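Local coordinates for copper-sensitive operon repressor (CsoR) (PDB 4M1P), which senses Cu(I) and probably represses a copper-responsive operon by binding its operator DNA until the metal is bound, at residues E72-A75 / N76-A80. The protein carries 1 engineered substitution. Sequence-based numbering, arbitrary orientation.
Sequences ERHA and NHCVA. With CU1 (copper (I) ion), chain B.
The ring of His-74 meets CB of Cys-78 and CG2 of Val-79 obliquely, while the guanidinium of Arg-73 has SG of Cys-78 at its edge, near its plane; CG of Arg-73 in turn lies at the edge of the His-77 ring, in plane. His-74 and Cys-78 form the i/i+4 metal-binding pair of helix 49-85 in the all-helical CsoR fold. ND1 of His-74 binds the copper ion at 2.1 Å and SG of Cys-78 at 2.3 Å; Cys-49 of the third subunit supplies the remaining ligand, so the ion joins two chains. With CG of His-74 anti to its backbone N (chi1 -176°), the ring reaches over the next turn, and Tyr-48 of that third subunit meets it nearly at right angles. NH1 of Arg-73 comes within 3.4 Å of SG of Cys-78, a second-shell position whose positive charge probably steadies the thiolate. The same guanidinium pairs with Glu-21 and donates to the carbonyl of Ile-15, tying the N-terminal segment to the site. Leucine in place of Arg-73 would probably leave Glu-21 without its charge partner and the thiolate without its cationic neighbour. Beneath the metal the helix widens into a pi-type turn: N of Val-79 donates to O of His-74 at 2.8 Å, five residues back, nearly straight at 172°, and N of Ala-80 reaches O of Ala-75 at 3.3 Å.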
loop_
_atom_site.group_PDB
_atom_site.type_symbol
_atom_site.label_atom_id
_atom_site.label_comp_id
_atom_site.label_asym_id
_atom_site.label_seq_id
_atom_site.Cartn_x
_atom_site.Cartn_y
_atom_site.Cartn_z
ATOM N N GLU A 72 10.349 -13.978 -2.213
ATOM C CA GLU A 72 11.795 -14.017 -2.372
ATOM C C GLU A 72 12.279 -15.450 -2.537
ATOM O O GLU A 72 13.108 -15.736 -3.399
ATOM C CB GLU A 72 12.492 -13.360 -1.180
ATOM C CG GLU A 72 12.221 -11.866 -1.032
ATOM C CD GLU A 72 13.054 -11.233 0.072
ATOM O OE1 GLU A 72 12.505 -10.991 1.166
ATOM O OE2 GLU A 72 14.257 -10.973 -0.158
ATOM N N ARG A 73 11.757 -16.345 -1.710
ATOM C CA ARG A 73 12.131 -17.744 -1.787
ATOM C C ARG A 73 11.857 -18.264 -3.193
ATOM O O ARG A 73 12.736 -18.854 -3.822
ATOM C CB ARG A 73 11.373 -18.565 -0.741
ATOM C CG ARG A 73 12.004 -19.900 -0.396
ATOM C CD ARG A 73 11.661 -20.973 -1.421
ATOM N NE ARG A 73 11.882 -22.314 -0.894
ATOM C CZ ARG A 73 11.600 -23.429 -1.558
ATOM N NH1 ARG A 73 11.093 -23.360 -2.783
ATOM N NH2 ARG A 73 11.826 -24.610 -0.999
ATOM N N HIS A 74 10.650 -18.023 -3.694
ATOM C CA HIS A 74 10.266 -18.532 -5.008
ATOM C C HIS A 74 11.176 -17.976 -6.101
ATOM O O HIS A 74 11.609 -18.706 -6.991
ATOM C CB HIS A 74 8.803 -18.197 -5.308
ATOM C CG HIS A 74 8.306 -18.758 -6.602
ATOM N ND1 HIS A 74 8.221 -20.110 -6.854
ATOM C CD2 HIS A 74 7.861 -18.143 -7.730
ATOM C CE1 HIS A 74 7.752 -20.308 -8.066
ATOM N NE2 HIS A 74 7.523 -19.123 -8.625
ATOM N N ALA A 75 11.474 -16.684 -6.023
ATOM C CA ALA A 75 12.322 -16.035 -7.023
ATOM C C ALA A 75 13.780 -16.496 -6.953
ATOM O O ALA A 75 14.386 -16.804 -7.979
ATOM C CB ALA A 75 12.234 -14.521 -6.893
ATOM N N ASN A 76 14.337 -16.533 -5.742
ATOM C CA ASN A 76 15.732 -16.929 -5.529
ATOM C C ASN A 76 16.029 -18.374 -5.896
ATOM O O ASN A 76 17.139 -18.695 -6.303
ATOM C CB ASN A 76 16.139 -16.718 -4.069
ATOM C CG ASN A 76 16.188 -15.257 -3.674
ATOM O OD1 ASN A 76 15.707 -14.382 -4.399
ATOM N ND2 ASN A 76 16.769 -14.984 -2.507
ATOM N N HIS A 77 15.049 -19.253 -5.727
ATOM C CA HIS A 77 15.277 -20.675 -5.946
ATOM C C HIS A 77 14.516 -21.238 -7.136
ATOM O O HIS A 77 15.122 -21.639 -8.132
ATOM C CB HIS A 77 14.938 -21.457 -4.683
ATOM C CG HIS A 77 15.804 -21.093 -3.514
ATOM N ND1 HIS A 77 15.286 -20.689 -2.305
ATOM C CD2 HIS A 77 17.149 -21.054 -3.387
ATOM C CE1 HIS A 77 16.282 -20.422 -1.473
ATOM N NE2 HIS A 77 17.420 -20.637 -2.107
ATOM N N CYS A 78 13.192 -21.265 -7.036
ATOM C CA CYS A 78 12.360 -21.873 -8.075
ATOM C C CYS A 78 12.490 -21.181 -9.441
ATOM O O CYS A 78 12.794 -21.833 -10.440
ATOM C CB CYS A 78 10.891 -21.924 -7.638
ATOM S SG CYS A 78 10.584 -22.814 -6.085
ATOM N N VAL A 79 12.262 -19.871 -9.484
ATOM C CA VAL A 79 12.371 -19.129 -10.738
ATOM C C VAL A 79 13.814 -19.142 -11.261
ATOM O O VAL A 79 14.054 -19.303 -12.464
ATOM C CB VAL A 79 11.847 -17.690 -10.593
ATOM C CG1 VAL A 79 12.035 -16.923 -11.887
ATOM C CG2 VAL A 79 10.373 -17.704 -10.212
ATOM N N ALA A 80 14.774 -18.995 -10.352
ATOM C CA ALA A 80 16.183 -19.099 -10.719
ATOM C C ALA A 80 16.510 -20.459 -11.354
ATOM O O ALA A 80 17.261 -20.527 -12.329
ATOM C CB ALA A 80 17.064 -18.842 -9.517
HETATM CU CU CU1 B . 8.700 -21.642 -5.477
#